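Local coordinates for protein tyrosyl-tRNA synthetase (Pyrococcus horikoshii, PDB 2CYC) that binds L-tyrosine and probably catalyses its ATP-dependent attachment to tRNA(Tyr) by way of a tyrosyl-adenylate, at residues T306-R309 against G315-T318; V317-T320 against E324-R327. All blocks are in the same frame, centred on the assembly; numbering follows the deposited sequence.

Contact 1. Residues T306-R309 against G315-T318; sequences TVHR and GDVT
Thr306 and Thr318 both set OG1 anti to the carbonyl carbon (chi1 -60° and -64°), which turns the two hydroxyls toward each other on one face of the antiparallel pair. They share a hydrogen bond of 2.5 Å between Thr306 OG1 and Thr318 OG1, in which either hydroxyl could be the donor. The next pair, Val307 and Val317, is joined by two backbone bonds, Val307 N to Val317 O at 2.8 Å and Val317 N to Val307 O at 3.0 Å. On the opposite face of the sheet Val307 CB packs 3.9 Å from Val317 CG1. Arg309 kinks at chi3 (-62°), which brings its guanidinium back to Gly315. NE and NH2 both donate to Gly315 O, NE at 2.9 Å, and this oxygen lies almost in the guanidinium plane, so the double grip limits rotation of the group. Val317 CG1 rests over one guanidinium face, 3.5 Å from Arg309 NH2. NH1 has its own partner in Lys333 O. Asp316 sends OD1 across to the backbone just past strand 305-307, accepting from Arg309 N at 3.0 Å, while its OD2 lies near the plane of the His308 ring, at the edge beside CD2. Toward the connecting loop the backbone ladder is replaced by the Arg309 and Asp316 bonds, at the loop end of a two-stranded antiparallel beta hairpin.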
ATOM      1  N   THR A 306     -27.472  42.885   9.526  1.00 26.93           N
ATOM      2  CA  THR A 306     -27.468  44.341   9.511  1.00 34.79           C
ATOM      3  C   THR A 306     -26.091  44.988   9.540  1.00 31.89           C
ATOM      4  O   THR A 306     -25.242  44.626  10.348  1.00 36.56           O
ATOM      5  CB  THR A 306     -28.271  44.909  10.716  1.00 33.22           C
ATOM      6  OG1 THR A 306     -29.625  44.454  10.644  1.00 33.00           O
ATOM      7  CG2 THR A 306     -28.262  46.441  10.703  1.00 30.56           C
ATOM      8  N   VAL A 307     -25.880  45.944   8.642  1.00 32.79           N
ATOM      9  CA  VAL A 307     -24.632  46.697   8.594  1.00 29.65           C
ATOM     10  C   VAL A 307     -24.989  48.082   9.128  1.00 31.22           C
ATOM     11  O   VAL A 307     -25.754  48.818   8.497  1.00 27.75           O
ATOM     12  CB  VAL A 307     -24.090  46.833   7.155  1.00 30.78           C
ATOM     13  CG1 VAL A 307     -22.841  47.725   7.147  1.00 22.39           C
ATOM     14  CG2 VAL A 307     -23.760  45.452   6.590  1.00 29.25           C
ATOM     15  N   HIS A 308     -24.466  48.420  10.305  1.00 31.02           N
ATOM     16  CA  HIS A 308     -24.746  49.713  10.913  1.00 33.28           C
ATOM     17  C   HIS A 308     -23.817  50.781  10.355  1.00 36.03           C
ATOM     18  O   HIS A 308     -22.598  50.605  10.337  1.00 37.52           O
ATOM     19  CB  HIS A 308     -24.583  49.649  12.434  1.00 37.90           C
ATOM     20  CG  HIS A 308     -25.480  48.652  13.096  1.00 41.80           C
ATOM     21  ND1 HIS A 308     -25.092  47.354  13.351  1.00 40.01           N
ATOM     22  CD2 HIS A 308     -26.761  48.752  13.521  1.00 40.95           C
ATOM     23  CE1 HIS A 308     -26.095  46.698  13.903  1.00 46.48           C
ATOM     24  NE2 HIS A 308     -27.121  47.523  14.016  1.00 49.34           N
ATOM     25  N   ARG A 309     -24.405  51.885   9.903  1.00 33.31           N
ATOM     26  CA  ARG A 309     -23.646  52.996   9.341  1.00 30.89           C
ATOM     27  C   ARG A 309     -24.345  54.298   9.688  1.00 34.64           C
ATOM     28  O   ARG A 309     -25.556  54.317   9.913  1.00 36.56           O
ATOM     29  CB  ARG A 309     -23.598  52.899   7.819  1.00 25.87           C
ATOM     30  CG  ARG A 309     -23.084  51.597   7.263  1.00 21.59           C
ATOM     31  CD  ARG A 309     -23.200  51.596   5.754  1.00 22.99           C
ATOM     32  NE  ARG A 309     -24.595  51.702   5.341  1.00 25.69           N
ATOM     33  CZ  ARG A 309     -25.043  51.418   4.124  1.00 27.26           C
ATOM     34  NH1 ARG A 309     -24.202  51.011   3.178  1.00 24.85           N
ATOM     35  NH2 ARG A 309     -26.339  51.526   3.859  1.00 30.22           N
ATOM     36  N   GLY A 315     -26.757  55.056   6.289  1.00 32.68           N
ATOM     37  CA  GLY A 315     -27.586  54.594   7.395  1.00 30.34           C
ATOM     38  C   GLY A 315     -27.613  53.073   7.516  1.00 31.50           C
ATOM     39  O   GLY A 315     -27.169  52.359   6.607  1.00 26.18           O
ATOM     40  N   ASP A 316     -28.129  52.572   8.637  1.00 31.58           N
ATOM     41  CA  ASP A 316     -28.215  51.131   8.861  1.00 31.16           C
ATOM     42  C   ASP A 316     -28.985  50.455   7.743  1.00 32.28           C
ATOM     43  O   ASP A 316     -29.969  50.994   7.240  1.00 33.02           O
ATOM     44  CB  ASP A 316     -28.922  50.814  10.184  1.00 33.28           C
ATOM     45  CG  ASP A 316     -28.217  51.405  11.382  1.00 34.49           C
ATOM     46  OD1 ASP A 316     -27.023  51.746  11.275  1.00 36.73           O
ATOM     47  OD2 ASP A 316     -28.857  51.519  12.446  1.00 46.56           O
ATOM     48  N   VAL A 317     -28.525  49.274   7.349  1.00 33.57           N
ATOM     49  CA  VAL A 317     -29.190  48.506   6.309  1.00 34.29           C
ATOM     50  C   VAL A 317     -29.202  47.041   6.726  1.00 37.37           C
ATOM     51  O   VAL A 317     -28.178  46.488   7.120  1.00 39.93           O
ATOM     52  CB  VAL A 317     -28.493  48.662   4.925  1.00 34.99           C
ATOM     53  CG1 VAL A 317     -27.016  48.299   5.019  1.00 35.44           C
ATOM     54  CG2 VAL A 317     -29.195  47.782   3.889  1.00 30.28           C
ATOM     55  N   THR A 318     -30.377  46.425   6.657  1.00 37.40           N
ATOM     56  CA  THR A 318     -30.532  45.025   7.033  1.00 36.82           C
ATOM     57  C   THR A 318     -30.797  44.174   5.805  1.00 34.97           C
ATOM     58  O   THR A 318     -31.702  44.465   5.023  1.00 38.32           O
ATOM     59  CB  THR A 318     -31.691  44.851   8.031  1.00 35.48           C
ATOM     60  OG1 THR A 318     -31.378  45.554   9.239  1.00 33.45           O
ATOM     61  CG2 THR A 318     -31.916  43.379   8.350  1.00 38.96           C
TER

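Contact 2. Residues V317-T320 against E324-R327; sequences VTYT and ELKR
Tyr319 and Thr320 meet Glu324 and Leu325 where the second strand of a beta hairpin turns into helix 322-330, a tight strand-turn-helix connection. Glu324 OE1 serves the end of the strand: Thr320 N donates to it at 2.8 Å in a nearly straight bond (177° at the hydrogen), arriving from above the carboxylate plane. Thr320 OG1 lies 3.0 Å from the same Glu324 OE1, at most a weak and unsettled bond. Glu324 CG stands anti to the carbonyl carbon and the chain runs extended beyond it, which carries the carboxylate across to Thr320. The backbone N of Glu324 is met by Thr321 OG1, and the Tyr319 hydroxyl by Asp328 OD2, one turn further along the helix. The Tyr319 ring itself is sandwiched, with Val317 CG2 over one face and Leu325 CB over the other. A leucine in place of Tyr319 would probably open a gap between Val317 and Leu325 and leave Asp328 OD2 without its hydroxyl partner. The CH-pi contact places Leu325 CB 3.9 Å from the centroid of the Tyr319 ring, 21° off its normal, while Leu325 CA sits 3.4 Å from Tyr319 CD2.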
ATOM      1  N   VAL A 317     -28.525  49.274   7.349  1.00 33.57           N
ATOM      2  CA  VAL A 317     -29.190  48.506   6.309  1.00 34.29           C
ATOM      3  C   VAL A 317     -29.202  47.041   6.726  1.00 37.37           C
ATOM      4  O   VAL A 317     -28.178  46.488   7.120  1.00 39.93           O
ATOM      5  CB  VAL A 317     -28.493  48.662   4.925  1.00 34.99           C
ATOM      6  CG1 VAL A 317     -27.016  48.299   5.019  1.00 35.44           C
ATOM      7  CG2 VAL A 317     -29.195  47.782   3.889  1.00 30.28           C
ATOM      8  N   THR A 318     -30.377  46.425   6.657  1.00 37.40           N
ATOM      9  CA  THR A 318     -30.532  45.025   7.033  1.00 36.82           C
ATOM     10  C   THR A 318     -30.797  44.174   5.805  1.00 34.97           C
ATOM     11  O   THR A 318     -31.702  44.465   5.023  1.00 38.32           O
ATOM     12  CB  THR A 318     -31.691  44.851   8.031  1.00 35.48           C
ATOM     13  OG1 THR A 318     -31.378  45.554   9.239  1.00 33.45           O
ATOM     14  CG2 THR A 318     -31.916  43.379   8.350  1.00 38.96           C
ATOM     15  N   TYR A 319     -29.993  43.132   5.626  1.00 32.47           N
ATOM     16  CA  TYR A 319     -30.165  42.244   4.486  1.00 33.00           C
ATOM     17  C   TYR A 319     -30.801  40.926   4.913  1.00 33.05           C
ATOM     18  O   TYR A 319     -30.563  40.442   6.021  1.00 32.54           O
ATOM     19  CB  TYR A 319     -28.824  41.968   3.816  1.00 31.17           C
ATOM     20  CG  TYR A 319     -28.149  43.204   3.279  1.00 33.51           C
ATOM     21  CD1 TYR A 319     -27.263  43.940   4.068  1.00 29.37           C
ATOM     22  CD2 TYR A 319     -28.384  43.636   1.972  1.00 32.65           C
ATOM     23  CE1 TYR A 319     -26.622  45.076   3.569  1.00 29.41           C
ATOM     24  CE2 TYR A 319     -27.749  44.771   1.464  1.00 34.23           C
ATOM     25  CZ  TYR A 319     -26.870  45.483   2.267  1.00 32.06           C
ATOM     26  OH  TYR A 319     -26.235  46.589   1.763  1.00 34.35           O
ATOM     27  N   THR A 320     -31.610  40.352   4.027  1.00 31.29           N
ATOM     28  CA  THR A 320     -32.279  39.093   4.325  1.00 34.04           C
ATOM     29  C   THR A 320     -31.742  37.962   3.471  1.00 33.81           C
ATOM     30  O   THR A 320     -31.849  36.793   3.843  1.00 40.65           O
ATOM     31  CB  THR A 320     -33.799  39.199   4.110  1.00 35.04           C
ATOM     32  OG1 THR A 320     -34.063  39.603   2.761  1.00 35.03           O
ATOM     33  CG2 THR A 320     -34.400  40.216   5.077  1.00 30.19           C
ATOM     34  N   GLU A 324     -29.345  40.137  -2.175  1.00 34.68           N
ATOM     35  CA  GLU A 324     -29.573  41.569  -1.955  1.00 38.22           C
ATOM     36  C   GLU A 324     -28.244  42.242  -1.620  1.00 39.29           C
ATOM     37  O   GLU A 324     -27.882  43.267  -2.207  1.00 37.18           O
ATOM     38  CB  GLU A 324     -30.522  41.821  -0.779  1.00 38.02           C
ATOM     39  CG  GLU A 324     -31.792  41.001  -0.755  1.00 49.45           C
ATOM     40  CD  GLU A 324     -32.668  41.346   0.440  1.00 50.36           C
ATOM     41  OE1 GLU A 324     -32.116  41.589   1.537  1.00 49.90           O
ATOM     42  OE2 GLU A 324     -33.908  41.366   0.286  1.00 56.48           O
ATOM     43  N   LEU A 325     -27.520  41.657  -0.665  1.00 33.69           N
ATOM     44  CA  LEU A 325     -26.244  42.217  -0.239  1.00 30.68           C
ATOM     45  C   LEU A 325     -25.254  42.291  -1.386  1.00 27.66           C
ATOM     46  O   LEU A 325     -24.573  43.300  -1.566  1.00 30.99           O
ATOM     47  CB  LEU A 325     -25.654  41.401   0.920  1.00 24.81           C
ATOM     48  CG  LEU A 325     -24.332  41.939   1.487  1.00 22.77           C
ATOM     49  CD1 LEU A 325     -24.174  41.500   2.929  1.00 21.63           C
ATOM     50  CD2 LEU A 325     -23.159  41.462   0.633  1.00 14.01           C
ATOM     51  N   LYS A 326     -25.174  41.219  -2.161  1.00 27.73           N
ATOM     52  CA  LYS A 326     -24.259  41.167  -3.290  1.00 31.57           C
ATOM     53  C   LYS A 326     -24.567  42.284  -4.292  1.00 35.65           C
ATOM     54  O   LYS A 326     -23.653  42.927  -4.814  1.00 36.94           O
ATOM     55  CB  LYS A 326     -24.357  39.802  -3.974  1.00 27.05           C
ATOM     56  CG  LYS A 326     -23.410  39.619  -5.138  1.00 28.98           C
ATOM     57  CD  LYS A 326     -23.613  38.249  -5.768  1.00 33.38           C
ATOM     58  CE  LYS A 326     -22.654  38.044  -6.925  1.00 38.85           C
ATOM     59  NZ  LYS A 326     -22.835  36.731  -7.587  1.00 45.98           N
ATOM     60  N   ARG A 327     -25.854  42.501  -4.557  1.00 35.29           N
ATOM     61  CA  ARG A 327     -26.294  43.546  -5.485  1.00 38.93           C
ATOM     62  C   ARG A 327     -25.819  44.904  -4.954  1.00 32.98           C
ATOM     63  O   ARG A 327     -25.183  45.677  -5.661  1.00 30.58           O
ATOM     64  CB  ARG A 327     -27.824  43.541  -5.590  1.00 41.55           C
ATOM     65  CG  ARG A 327     -28.411  44.525  -6.598  1.00 58.59           C
ATOM     66  CD  ARG A 327     -28.506  43.941  -8.011  1.00 71.96           C
ATOM     67  NE  ARG A 327     -29.517  42.886  -8.130  1.00 83.00           N
ATOM     68  CZ  ARG A 327     -29.332  41.607  -7.797  1.00 87.75           C
ATOM     69  NH1 ARG A 327     -30.320  40.732  -7.942  1.00 85.59           N
ATOM     70  NH2 ARG A 327     -28.157  41.194  -7.332  1.00 89.53           N
TER

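In the fold
Contacts 1 and 2 follow one another along the chain and share Val317 and Thr318: the first pairs strand 305-307 with strand 317-319, the second ties that second strand to helix 322-330. Their centres lie about 10 Å apart, and they touch where Val307 CG2 packs 4.2 Å from Tyr319 CE1. Helix 336-350 meets the hairpin at Val307 and Arg309, while helix 288-297 meets Leu325 of helix 322-330, which itself packs on the hairpin through Tyr319. Both contacts come after the KMSKS motif and lie away from the tyrosine pocket, apart from the seven-stranded sheet. This is consistent with the C-terminal part that recognises the anticodon in related tyrosyl-tRNA synthetases.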